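Local coordinates for extracellular solute-binding protein family 1 (Pseudothermotoga lettingae, PDB 5CI5) that probably serves as the substrate-binding component of an ABC sugar importer and holds alpha-D-tagatopyranose in the cleft between its two lobes, at residues A[46-49]-A[54-57]; A[98-103]-A[310-315]; A[160-165]-A[226-231]; A[171-176]-A[236-241]; A[204-209]-A[214-219]. All blocks are in the same frame, centred on the assembly; numbering follows the deposited sequence. Where two conformers were deposited one is given.

How the contacts relate
Contacts 1 and 2 lie across the chain's centre from contacts 3 and 4, and the chemistry changes with the place in the fold. Contact 3 is buried and rests on aromatic and aliphatic surfaces, whereas contact 2 is a surface salt bridge. Contacts 1, 4 and 5 are partly buried: contact 1 combines a carboxylate-to-backbone bond with apolar packing, contact 4 relies on methyl groups against polar atoms, and contact 5 on backbone bonds and a water. Contacts 3 and 4 both use helix 162-172 and touch where Asp231 O probably accepts from Tyr236 N. Contact 5 joins two parts of the loop before helix 220-234.

Contact 1 (A[46-49]-A[54-57])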
# COMPACT_ATOMS: atom_id res chain seq x y z
N THR A 46 23.67 12.84 -0.63
CA THR A 46 24.50 12.37 -1.74
C THR A 46 24.07 13.08 -3.03
O THR A 46 24.91 13.52 -3.82
CB THR A 46 24.41 10.84 -1.86
OG1 THR A 46 25.00 10.25 -0.70
CG2 THR A 46 25.12 10.32 -3.09
N PHE A 47 22.76 13.23 -3.22
CA PHE A 47 22.28 13.95 -4.38
C PHE A 47 22.81 15.37 -4.40
O PHE A 47 23.28 15.84 -5.44
CB PHE A 47 20.74 13.98 -4.40
CG PHE A 47 20.18 14.86 -5.48
CD1 PHE A 47 20.06 14.41 -6.77
CD2 PHE A 47 19.81 16.16 -5.19
CE1 PHE A 47 19.55 15.22 -7.78
CE2 PHE A 47 19.31 17.00 -6.19
CZ PHE A 47 19.17 16.53 -7.48
N GLU A 48 22.73 16.05 -3.26
CA GLU A 48 23.18 17.43 -3.18
C GLU A 48 24.67 17.54 -3.53
O GLU A 48 25.09 18.48 -4.23
CB GLU A 48 22.93 17.98 -1.79
CG GLU A 48 21.48 18.16 -1.45
CD GLU A 48 21.30 18.88 -0.13
OE1 GLU A 48 22.26 18.92 0.67
OE2 GLU A 48 20.19 19.41 0.11
N GLU A 49 25.45 16.59 -3.04
CA GLU A 49 26.90 16.59 -3.32
C GLU A 49 27.15 16.41 -4.81
O GLU A 49 28.01 17.07 -5.41
CB GLU A 49 27.62 15.47 -2.56
CG GLU A 49 27.56 15.52 -1.04
CD GLU A 49 28.01 16.84 -0.48
OE1 GLU A 49 28.91 17.47 -1.09
OE2 GLU A 49 27.47 17.25 0.57
N SER A 54 20.54 22.37 -3.69
CA SER A 54 20.03 22.28 -2.33
C SER A 54 18.61 21.71 -2.33
O SER A 54 17.79 22.10 -3.17
CB SER A 54 20.08 23.65 -1.66
OG SER A 54 19.60 23.61 -0.33
N VAL A 55 18.31 20.80 -1.41
CA VAL A 55 16.98 20.21 -1.34
C VAL A 55 16.30 20.42 -0.01
O VAL A 55 16.84 20.11 1.05
CB VAL A 55 17.01 18.70 -1.62
CG1 VAL A 55 15.60 18.12 -1.61
CG2 VAL A 55 17.67 18.44 -2.96
N GLU A 56 15.09 20.94 -0.09
CA GLU A 56 14.24 21.06 1.08
C GLU A 56 13.38 19.81 1.11
O GLU A 56 12.70 19.49 0.14
CB GLU A 56 13.36 22.32 1.00
CG GLU A 56 14.11 23.65 1.13
CD GLU A 56 14.14 24.20 2.55
OE1 GLU A 56 13.60 23.56 3.47
OE2 GLU A 56 14.72 25.29 2.73
N VAL A 57 13.44 19.09 2.23
CA VAL A 57 12.71 17.84 2.39
C VAL A 57 11.56 18.02 3.40
O VAL A 57 11.74 18.62 4.48
CB VAL A 57 13.62 16.70 2.87
CG1 VAL A 57 12.81 15.40 3.08
CG2 VAL A 57 14.78 16.47 1.90
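With chi1 at -68°, CG of Glu48 stands opposite the carbonyl carbon, and the extended chain beyond it carries the carboxylate from the helix to the backbone of Val55. Phe47 leaves the helix differently, CG trans to the backbone N, which lowers its ring toward the valine side chain. The polar link is a bond from Val55 N to Glu48 OE2 of 2.8 Å, fairly straight at 160°; the N-H comes from the anti side of the oxygen, 26° out of the carboxylate plane. OE1 has a separate partner, Lys45 NZ, in a salt bridge, and both ends of the carboxylate are thus engaged. Beside this bond Val55 CG2 approaches the Phe47 ring obliquely, 3.8 Å from CD2, the two side chains crossing at about a right angle. An alanine in place of Glu48 is likely to leave both Val55 N and the Lys45 ammonium without these mates. The contact closes the beta-alpha-beta unit of strand 25-30, helix 37-51 and strand 55-60. Glu56 makes the backbone bonds to strand 25-30, Val55 packs on Ile27 and Ile44, and Phe47 stacks with Tyr51 and meets Leu318 and Tyr321 of helix 312-322.

Contact 2 (A[98-103]-A[310-315])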
# COMPACT_ATOMS: atom_id res chain seq x y z
N TRP A 98 -2.94 19.00 -12.81
CA TRP A 98 -2.07 19.36 -11.69
C TRP A 98 -0.65 18.82 -11.83
O TRP A 98 0.25 19.25 -11.09
CB TRP A 98 -2.66 18.82 -10.39
CG TRP A 98 -3.87 19.55 -9.89
CD1 TRP A 98 -4.41 20.71 -10.36
CD2 TRP A 98 -4.71 19.13 -8.81
NE1 TRP A 98 -5.52 21.04 -9.62
CE2 TRP A 98 -5.73 20.08 -8.67
CE3 TRP A 98 -4.71 18.02 -7.95
CZ2 TRP A 98 -6.72 19.99 -7.68
CZ3 TRP A 98 -5.69 17.94 -6.96
CH2 TRP A 98 -6.69 18.90 -6.85
N LEU A 99 -0.46 17.88 -12.75
CA LEU A 99 0.84 17.21 -12.93
C LEU A 99 1.50 17.45 -14.29
O LEU A 99 0.86 17.43 -15.34
CB LEU A 99 0.68 15.70 -12.73
CG LEU A 99 0.15 15.23 -11.38
CD1 LEU A 99 0.16 13.71 -11.32
CD2 LEU A 99 0.90 15.79 -10.17
N GLU A 100 2.80 17.67 -14.25
CA GLU A 100 3.63 17.76 -15.45
C GLU A 100 3.75 16.39 -16.10
O GLU A 100 4.02 15.41 -15.41
CB GLU A 100 5.02 18.29 -15.07
CG GLU A 100 5.98 18.47 -16.24
CD GLU A 100 5.73 19.73 -17.04
OE1 GLU A 100 4.77 20.49 -16.76
OE2 GLU A 100 6.54 19.98 -17.95
N PRO A 101 3.54 16.29 -17.43
CA PRO A 101 3.74 14.99 -18.08
C PRO A 101 5.20 14.57 -18.02
O PRO A 101 6.11 15.42 -18.00
CB PRO A 101 3.31 15.24 -19.54
CG PRO A 101 3.53 16.70 -19.74
CD PRO A 101 3.18 17.34 -18.41
N MSE A 102 5.44 13.27 -17.94
CA MSE A 102 6.82 12.77 -17.91
C MSE A 102 7.12 11.83 -19.12
O MSE A 102 8.10 11.10 -19.11
CB MSE A 102 7.08 12.09 -16.53
CG MSE A 102 7.16 13.12 -15.31
SE MSE A 102 6.97 12.45 -13.43
CE MSE A 102 8.79 11.83 -13.17
N GLU A 103 6.31 11.89 -20.19
CA GLU A 103 6.57 11.08 -21.38
C GLU A 103 7.92 11.34 -22.01
O GLU A 103 8.67 10.41 -22.31
CB GLU A 103 5.52 11.32 -22.47
CG GLU A 103 4.31 10.46 -22.38
CD GLU A 103 4.60 8.97 -22.23
OE1 GLU A 103 4.06 8.40 -21.29
OE2 GLU A 103 5.32 8.35 -23.04
N PRO A 310 8.09 25.76 -10.48
CA PRO A 310 9.07 26.53 -11.24
C PRO A 310 10.42 25.81 -11.43
O PRO A 310 11.34 26.39 -12.01
CB PRO A 310 9.27 27.77 -10.36
CG PRO A 310 9.09 27.28 -8.99
CD PRO A 310 8.09 26.13 -9.05
N ASN A 311 10.53 24.58 -10.92
CA ASN A 311 11.80 23.85 -10.89
C ASN A 311 11.68 22.48 -11.55
O ASN A 311 12.16 21.49 -11.02
CB ASN A 311 12.27 23.66 -9.45
CG ASN A 311 12.58 24.97 -8.76
OD1 ASN A 311 13.27 25.83 -9.31
ND2 ASN A 311 12.10 25.12 -7.54
N LYS A 312 11.03 22.42 -12.70
CA LYS A 312 10.65 21.13 -13.25
C LYS A 312 11.82 20.30 -13.76
O LYS A 312 11.79 19.07 -13.67
CB LYS A 312 9.67 21.32 -14.39
CG LYS A 312 8.39 21.92 -13.92
CD LYS A 312 7.45 22.14 -15.09
CE LYS A 312 6.10 22.56 -14.61
NZ LYS A 312 5.18 22.94 -15.73
N GLU A 313 12.84 20.95 -14.32
CA GLU A 313 13.96 20.19 -14.84
C GLU A 313 14.81 19.63 -13.68
O GLU A 313 15.21 18.46 -13.73
CB GLU A 313 14.78 21.07 -15.78
CG GLU A 313 15.37 20.35 -16.97
CD GLU A 313 14.35 19.47 -17.70
OE1 GLU A 313 13.27 19.98 -18.07
OE2 GLU A 313 14.65 18.28 -17.88
N ASP A 314 15.07 20.41 -12.64
CA ASP A 314 15.82 19.91 -11.50
C ASP A 314 15.02 18.84 -10.75
O ASP A 314 15.59 17.93 -10.14
CB ASP A 314 16.19 21.02 -10.52
CG ASP A 314 17.32 21.92 -11.03
OD1 ASP A 314 17.96 21.58 -12.03
OD2 ASP A 314 17.56 22.98 -10.42
N ALA A 315 13.69 18.96 -10.77
CA ALA A 315 12.86 17.95 -10.13
C ALA A 315 13.02 16.62 -10.84
O ALA A 315 13.12 15.56 -10.20
CB ALA A 315 11.41 18.37 -10.12
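Glu100 and Lys312 form a salt bridge in which the two side chains cross at about a right angle, so that the lysine comes in over the carboxylate. The ammonium does not enter along the edge of the acid: Lys312 NZ sits above it, 52° out of its plane, at 2.7 Å from Glu100 OE1. The lysine chain, extended beyond CG, passes over the acid, its CE 3.3 Å from Glu100 OE1. A step further back, Lys312 CD lies 3.5 Å from the carboxylate carbon CD of Glu100, so methylenes as well as charge cover the acid. Glu100 turns to receive them by a bend at chi2 (79°). Lys312 NZ also donates to Ser307 O, which gives the ammonium a second grip and probably steadies it over the acid. Glu313 adds a more distant negative charge, its OE1 6.7 Å from Glu100 OE2. Lys312 belongs to the first turn of helix 312-322, while Glu100 lies in the loop between helices 89-95 and 103-108. That loop is tied by backbone bonds to Ile305 and Ser307; Leu99 of the same loop packs on Tyr130 of strand 128-138, and Ala315 rests on Leu25 of strand 25-30.

Contact 3 (A[160-165]-A[226-231]); sequences KTWDEL and LKFYTD
Phe228 reaches from helix 220-234 across to Trp162, and its atoms can be followed outward along the indole. At the root, Phe228 CB lies just beyond the rim of the six-membered ring, 4.0 Å from Trp162 CZ3. CG comes next, near Trp162 CE3. The closest approach belongs to CD2, which hangs 3.3 Å above the indole plane, displaced toward its rim, and is 3.4 Å from Trp162 CE3. CE2 stands above the indole rim, beside the CD2-CG bond, 3.5 Å from Trp162 CG. CZ, the tip, leaves the indole and meets backbone, 3.8 Å from Trp162 O. The side chains thus slide past each other in opposite directions. The rings meet obliquely, their planes at 36°, because one side of the phenyl ring dips to the indole while the other rises from it.

The tryptophan sits in the first turn of helix 162-172, whose start is a capping box: Thr161 OG1 accepts from Glu164 N at 3.1 Å, and Glu164 OE1 accepts a weak bond from Thr161 N. That same OE1 takes a stronger bond from Lys160 N, 2.8 Å long. One turn after Trp162, Leu165 CD2 touches Phe228 CE2 at 4.4 Å. Trp162 also meets Phe199 and Ala202 of helix 190-202, and Phe228 CE1 packs against Tyr236.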
# COMPACT_ATOMS: atom_id res chain seq x y z
N LYS A 160 -3.80 -21.25 4.65
CA LYS A 160 -3.95 -21.06 3.21
C LYS A 160 -5.37 -20.63 2.86
O LYS A 160 -5.58 -19.95 1.86
CB LYS A 160 -3.61 -22.35 2.47
CG LYS A 160 -2.16 -22.79 2.63
CD LYS A 160 -1.96 -24.21 2.09
CE LYS A 160 -0.72 -24.89 2.70
NZ LYS A 160 -0.80 -26.39 2.70
N THR A 161 -6.34 -21.03 3.67
CA THR A 161 -7.74 -20.76 3.39
C THR A 161 -8.38 -19.92 4.47
O THR A 161 -7.85 -19.79 5.58
CB THR A 161 -8.54 -22.03 3.29
OG1 THR A 161 -8.56 -22.63 4.60
CG2 THR A 161 -7.90 -22.99 2.27
N TRP A 162 -9.53 -19.36 4.16
CA TRP A 162 -10.28 -18.63 5.18
C TRP A 162 -10.60 -19.50 6.39
O TRP A 162 -10.56 -19.02 7.53
CB TRP A 162 -11.56 -18.08 4.60
CG TRP A 162 -11.40 -16.85 3.79
CD1 TRP A 162 -10.23 -16.23 3.43
CD2 TRP A 162 -12.45 -16.04 3.28
NE1 TRP A 162 -10.50 -15.10 2.71
CE2 TRP A 162 -11.86 -14.96 2.60
CE3 TRP A 162 -13.85 -16.13 3.31
CZ2 TRP A 162 -12.61 -13.96 1.98
CZ3 TRP A 162 -14.59 -15.13 2.67
CH2 TRP A 162 -13.98 -14.08 2.01
N ASP A 163 -10.93 -20.76 6.16
CA ASP A 163 -11.26 -21.63 7.28
C ASP A 163 -10.04 -21.81 8.19
O ASP A 163 -10.13 -21.75 9.42
CB ASP A 163 -11.74 -22.99 6.80
CG ASP A 163 -13.17 -22.95 6.25
OD1 ASP A 163 -13.88 -21.94 6.48
OD2 ASP A 163 -13.57 -23.92 5.60
N GLU A 164 -8.88 -21.99 7.57
CA GLU A 164 -7.65 -22.15 8.33
C GLU A 164 -7.27 -20.85 9.04
O GLU A 164 -6.79 -20.87 10.17
CB GLU A 164 -6.52 -22.62 7.42
CG GLU A 164 -6.73 -24.06 6.95
CD GLU A 164 -5.77 -24.50 5.86
OE1 GLU A 164 -4.95 -23.68 5.39
OE2 GLU A 164 -5.84 -25.68 5.46
N LEU A 165 -7.54 -19.71 8.40
CA LEU A 165 -7.22 -18.41 8.99
C LEU A 165 -8.03 -18.24 10.26
O LEU A 165 -7.52 -17.83 11.30
CB LEU A 165 -7.51 -17.27 8.01
CG LEU A 165 -7.52 -15.83 8.56
CD1 LEU A 165 -6.17 -15.53 9.13
CD2 LEU A 165 -7.88 -14.87 7.45
N LEU A 226 -17.51 -8.98 2.96
CA LEU A 226 -17.82 -7.98 3.97
C LEU A 226 -18.15 -8.62 5.33
O LEU A 226 -17.68 -8.16 6.37
CB LEU A 226 -18.98 -7.08 3.51
CG LEU A 226 -19.40 -6.00 4.50
CD1 LEU A 226 -18.23 -5.09 4.93
CD2 LEU A 226 -20.54 -5.15 3.93
N LYS A 227 -18.97 -9.66 5.30
CA LYS A 227 -19.35 -10.35 6.54
C LYS A 227 -18.15 -11.01 7.22
O LYS A 227 -17.97 -10.87 8.42
CB LYS A 227 -20.44 -11.38 6.25
CG LYS A 227 -21.77 -10.74 5.99
CD LYS A 227 -22.92 -11.74 5.91
CE LYS A 227 -24.23 -10.97 5.77
NZ LYS A 227 -25.42 -11.84 5.90
N PHE A 228 -17.26 -11.65 6.46
CA PHE A 228 -16.15 -12.34 7.10
C PHE A 228 -15.13 -11.35 7.63
O PHE A 228 -14.68 -11.49 8.76
CB PHE A 228 -15.48 -13.32 6.13
CG PHE A 228 -14.42 -14.18 6.77
CD1 PHE A 228 -14.62 -14.78 8.01
CD2 PHE A 228 -13.21 -14.37 6.14
CE1 PHE A 228 -13.63 -15.59 8.58
CE2 PHE A 228 -12.22 -15.18 6.71
CZ PHE A 228 -12.43 -15.78 7.93
N TYR A 229 -14.81 -10.33 6.84
CA TYR A 229 -13.85 -9.31 7.26
C TYR A 229 -14.29 -8.66 8.55
O TYR A 229 -13.54 -8.54 9.50
CB TYR A 229 -13.68 -8.29 6.15
CG TYR A 229 -12.60 -7.25 6.36
CD1 TYR A 229 -11.26 -7.60 6.33
CD2 TYR A 229 -12.92 -5.92 6.54
CE1 TYR A 229 -10.26 -6.65 6.50
CE2 TYR A 229 -11.92 -4.95 6.71
CZ TYR A 229 -10.60 -5.32 6.67
OH TYR A 229 -9.58 -4.40 6.86
N THR A 230 -15.55 -8.24 8.59
CA THR A 230 -16.04 -7.59 9.81
C THR A 230 -16.34 -8.60 10.95
O THR A 230 -16.14 -8.25 12.11
CB THR A 230 -17.29 -6.74 9.55
OG1 THR A 230 -18.35 -7.54 8.97
CG2 THR A 230 -16.95 -5.58 8.61
N ASP A 231 -16.78 -9.81 10.62
CA ASP A 231 -17.00 -10.84 11.65
C ASP A 231 -15.72 -11.16 12.44
O ASP A 231 -15.78 -11.47 13.62
CB ASP A 231 -17.52 -12.14 11.04
CG ASP A 231 -19.02 -12.12 10.78
OD1 ASP A 231 -19.71 -11.19 11.24
OD2 ASP A 231 -19.50 -13.07 10.12

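Contact 4 (A[171-176]-A[236-241]); sequences KITDTK and YNVSPN
The carboxamide of Asn237 is the flat side-chain group here, and the methyl CG2 of Thr175 lies above its plane, displaced past the nitrogen end, 3.6 Å from Asn237 ND2. This is van der Waals contact between a methyl and an amide, the two side chains passing at a slant. The backbone carbonyl oxygen of Asn237 is approached by two methyls: Thr173 CG2 comes within 3.6 Å of Asn237 O, and Thr175 CG2 lies 3.7 Å from the same oxygen. Thr173 sends its other branch to the valine. With chi1 at -64° its CG2 is opposite the backbone N and faces the Asn237 carbonyl, while OG1 turns to Val238, 3.4 Å from Val238 CB and equally near CG1. That hydroxyl is not left to a hydrophobic neighbour alone, for it bonds to Ala169 O, one turn back in helix 162-172, and to Gly181 N. A valine here would probably leave both Ala169 O and Gly181 N without their hydroxyl partner, and the chain after the helix less firmly held. Val238 in turn packs on Ala169 and Leu170. The arrangement joins two helix ends: Thr173 is the first residue to depart from helix 162-172, and Asn237 departs from helix 220-234 with the positive phi often seen where a helix terminates, within the alpha/beta fold of a type 2 periplasmic binding protein.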
# COMPACT_ATOMS: atom_id res chain seq x y z
N LYS A 171 -7.35 -19.71 17.80
CA LYS A 171 -6.44 -20.46 18.66
C LYS A 171 -5.39 -19.57 19.33
O LYS A 171 -4.99 -19.80 20.47
CB LYS A 171 -5.77 -21.56 17.84
CG LYS A 171 -6.68 -22.76 17.61
CD LYS A 171 -6.01 -23.82 16.76
CE LYS A 171 -6.87 -25.07 16.64
NZ LYS A 171 -6.37 -25.99 15.58
N ILE A 172 -4.96 -18.54 18.61
CA ILE A 172 -3.95 -17.62 19.13
C ILE A 172 -4.51 -16.55 20.07
O ILE A 172 -3.86 -16.14 21.05
CB ILE A 172 -3.23 -16.93 17.94
CG1 ILE A 172 -2.36 -17.94 17.19
CG2 ILE A 172 -2.39 -15.76 18.40
CD1 ILE A 172 -1.96 -17.50 15.77
N THR A 173 -5.71 -16.07 19.75
CA THR A 173 -6.28 -14.95 20.48
C THR A 173 -6.45 -15.25 21.97
O THR A 173 -6.92 -16.30 22.36
CB THR A 173 -7.62 -14.54 19.89
OG1 THR A 173 -7.42 -14.06 18.54
CG2 THR A 173 -8.25 -13.41 20.71
N ASP A 174 -6.07 -14.28 22.80
CA ASP A 174 -6.29 -14.34 24.24
C ASP A 174 -6.50 -12.90 24.68
O ASP A 174 -5.56 -12.23 25.14
CB ASP A 174 -5.10 -15.00 24.94
CG ASP A 174 -5.27 -15.11 26.45
OD1 ASP A 174 -6.38 -14.84 26.96
OD2 ASP A 174 -4.28 -15.44 27.12
N THR A 175 -7.72 -12.42 24.49
CA THR A 175 -7.99 -10.99 24.59
C THR A 175 -7.79 -10.53 26.03
O THR A 175 -7.45 -9.37 26.25
CB THR A 175 -9.43 -10.60 24.15
OG1 THR A 175 -10.39 -11.23 25.01
CG2 THR A 175 -9.68 -10.98 22.67
N LYS A 176 -7.98 -11.44 26.98
CA LYS A 176 -7.73 -11.11 28.40
C LYS A 176 -6.29 -10.66 28.64
O LYS A 176 -6.04 -9.90 29.57
CB LYS A 176 -8.04 -12.30 29.31
CG LYS A 176 -9.52 -12.71 29.38
CD LYS A 176 -10.44 -11.54 29.69
CE LYS A 176 -11.90 -12.01 29.85
NZ LYS A 176 -12.47 -12.53 28.57
N TYR A 236 -16.10 -13.02 16.05
CA TYR A 236 -15.01 -13.92 16.42
C TYR A 236 -14.05 -13.23 17.38
O TYR A 236 -13.34 -13.89 18.12
CB TYR A 236 -14.27 -14.41 15.16
CG TYR A 236 -15.15 -15.17 14.19
CD1 TYR A 236 -15.77 -16.37 14.57
CD2 TYR A 236 -15.34 -14.71 12.90
CE1 TYR A 236 -16.55 -17.07 13.68
CE2 TYR A 236 -16.13 -15.41 11.99
CZ TYR A 236 -16.74 -16.59 12.39
OH TYR A 236 -17.54 -17.27 11.48
N ASN A 237 -14.03 -11.90 17.34
CA ASN A 237 -13.21 -11.11 18.27
C ASN A 237 -11.75 -11.55 18.29
O ASN A 237 -11.21 -11.85 19.36
CB ASN A 237 -13.79 -11.21 19.69
CG ASN A 237 -13.19 -10.19 20.63
OD1 ASN A 237 -12.77 -9.11 20.22
ND2 ASN A 237 -13.15 -10.55 21.90
N VAL A 238 -11.10 -11.57 17.13
CA VAL A 238 -9.68 -11.94 17.05
C VAL A 238 -8.76 -10.75 16.75
O VAL A 238 -7.55 -10.92 16.62
CB VAL A 238 -9.44 -13.03 15.99
CG1 VAL A 238 -10.12 -14.32 16.43
CG2 VAL A 238 -9.89 -12.59 14.61
N SER A 239 -9.35 -9.57 16.69
CA SER A 239 -8.66 -8.32 16.36
C SER A 239 -8.72 -7.31 17.50
O SER A 239 -9.72 -7.23 18.24
CB SER A 239 -9.32 -7.70 15.12
OG SER A 239 -8.63 -6.54 14.68
N PRO A 240 -7.68 -6.49 17.62
CA PRO A 240 -7.86 -5.26 18.39
C PRO A 240 -8.97 -4.42 17.76
O PRO A 240 -9.38 -4.67 16.62
CB PRO A 240 -6.49 -4.57 18.28
CG PRO A 240 -5.55 -5.65 17.91
CD PRO A 240 -6.34 -6.57 17.03
N ASN A 241 -9.42 -3.40 18.48
CA ASN A 241 -10.54 -2.58 18.03
C ASN A 241 -10.35 -2.03 16.62
O ASN A 241 -9.57 -1.11 16.39
CB ASN A 241 -10.73 -1.41 19.00
CG ASN A 241 -12.03 -0.67 18.77
OD1 ASN A 241 -12.63 -0.74 17.69
ND2 ASN A 241 -12.47 0.06 19.78

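Contact 5 (A[204-209]-A[214-219]); sequences GGKLLT and KAAFDS
Leu207 O is gripped by two backbone N-H groups: Ala216 N donates at 2.8 Å, tilted 35° from the carbonyl plane, and Phe217 N adds a weak bond. Leu207 O also lies at the edge of the Phe217 ring, near its plane, 3.4 Å from Phe217 CD2. This grip lies in a tight reversal of the loop linking helix 190-202 to helix 220-234, where Leu208 and Ala215 form a single antiparallel bridge, a non-hydrogen-bonded pair. The matching bond on the far side of that pair runs from Thr209 N to Lys214 O at 2.9 Å, nearly straight at 166°.

Side chains fill in around this backbone frame. Leu207 and Phe217 lie side by side and point the same way, the Leu207 CD1 methyl meeting Phe217 CD2; both pack on Ile383 of helix 376-391. From segment 214-219, the methyl of Ala216 presses on the facing chain, 3.5 Å from Leu208 C. Thr209 turns CG2 opposite its carbonyl carbon (chi1 58°) and lays it beside Lys214 CB, while its hydroxyl takes Asp211 OD1 as its main partner. Leu208 goes to Val408 and Ile379, so the turn is seated on two helices near the C-terminus. The sugar is about 12 Å from the Leu207 side chain.

One water links the two segments: it accepts from Lys206 N, donates to Ala216 O at 2.8 Å, and bonds to Ser219 OG.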
# COMPACT_ATOMS: atom_id res chain seq x y z
N GLY A 204 -13.67 -14.10 -4.91
CA GLY A 204 -13.95 -14.13 -6.34
C GLY A 204 -14.77 -12.96 -6.87
O GLY A 204 -15.29 -13.03 -7.99
N GLY A 205 -14.91 -11.91 -6.07
CA GLY A 205 -15.57 -10.69 -6.48
C GLY A 205 -14.61 -9.69 -7.11
O GLY A 205 -13.43 -9.98 -7.31
N LYS A 206 -15.13 -8.50 -7.40
CA LYS A 206 -14.37 -7.43 -8.04
C LYS A 206 -14.92 -6.12 -7.54
O LYS A 206 -16.09 -6.05 -7.13
CB LYS A 206 -14.50 -7.47 -9.57
CG LYS A 206 -14.13 -8.76 -10.24
CD LYS A 206 -14.39 -8.70 -11.77
CE LYS A 206 -15.74 -8.05 -12.11
NZ LYS A 206 -16.14 -8.23 -13.53
N LEU A 207 -14.10 -5.07 -7.57
CA LEU A 207 -14.52 -3.77 -7.05
C LEU A 207 -15.46 -3.06 -8.03
O LEU A 207 -16.63 -2.77 -7.71
CB LEU A 207 -13.30 -2.90 -6.75
CG LEU A 207 -13.62 -1.57 -6.04
CD1 LEU A 207 -14.06 -1.76 -4.61
CD2 LEU A 207 -12.43 -0.65 -6.11
N LEU A 208 -14.95 -2.76 -9.22
CA LEU A 208 -15.76 -2.24 -10.32
C LEU A 208 -15.83 -3.21 -11.47
O LEU A 208 -15.04 -4.17 -11.56
CB LEU A 208 -15.17 -0.92 -10.82
CG LEU A 208 -14.84 0.21 -9.84
CD1 LEU A 208 -14.35 1.45 -10.62
CD2 LEU A 208 -16.05 0.56 -8.98
N THR A 209 -16.78 -2.97 -12.37
CA THR A 209 -16.81 -3.70 -13.62
C THR A 209 -15.52 -3.43 -14.41
O THR A 209 -14.81 -2.46 -14.14
CB THR A 209 -18.07 -3.33 -14.45
OG1 THR A 209 -18.10 -1.92 -14.72
CG2 THR A 209 -19.33 -3.71 -13.67
N LYS A 214 -19.20 0.97 -13.40
CA LYS A 214 -20.20 0.52 -12.46
C LYS A 214 -19.54 -0.21 -11.29
O LYS A 214 -18.52 -0.88 -11.47
CB LYS A 214 -21.18 -0.42 -13.20
CG LYS A 214 -22.28 -1.06 -12.39
CD LYS A 214 -23.21 -1.89 -13.28
CE LYS A 214 -24.06 -2.88 -12.50
NZ LYS A 214 -23.23 -3.92 -11.80
N ALA A 215 -20.12 -0.10 -10.10
CA ALA A 215 -19.72 -0.94 -8.98
C ALA A 215 -20.04 -2.39 -9.26
O ALA A 215 -21.06 -2.73 -9.87
CB ALA A 215 -20.40 -0.48 -7.70
N ALA A 216 -19.16 -3.26 -8.79
CA ALA A 216 -19.33 -4.70 -8.98
C ALA A 216 -19.35 -5.44 -7.64
O ALA A 216 -19.68 -6.62 -7.59
CB ALA A 216 -18.23 -5.25 -9.88
N PHE A 217 -19.00 -4.76 -6.55
CA PHE A 217 -18.85 -5.45 -5.26
C PHE A 217 -20.16 -5.75 -4.55
O PHE A 217 -20.14 -6.51 -3.58
CB PHE A 217 -17.93 -4.67 -4.31
CG PHE A 217 -18.41 -3.26 -3.97
CD1 PHE A 217 -19.25 -3.04 -2.89
CD2 PHE A 217 -18.00 -2.15 -4.71
CE1 PHE A 217 -19.66 -1.76 -2.56
CE2 PHE A 217 -18.44 -0.89 -4.39
CZ PHE A 217 -19.27 -0.69 -3.32
N ASP A 218 -21.29 -5.16 -4.97
CA ASP A 218 -22.59 -5.49 -4.35
C ASP A 218 -23.12 -6.78 -4.99
O ASP A 218 -24.05 -6.77 -5.83
CB ASP A 218 -23.61 -4.35 -4.50
CG ASP A 218 -24.90 -4.58 -3.67
OD1 ASP A 218 -24.95 -5.52 -2.85
OD2 ASP A 218 -25.89 -3.82 -3.81
N SER A 219 -22.47 -7.87 -4.60
CA SER A 219 -22.64 -9.19 -5.16
C SER A 219 -22.67 -10.18 -4.01
O SER A 219 -22.31 -9.84 -2.89
CB SER A 219 -21.49 -9.53 -6.08
OG SER A 219 -20.28 -9.63 -5.29
O HOH W 1 -18.18 -8.83 -6.93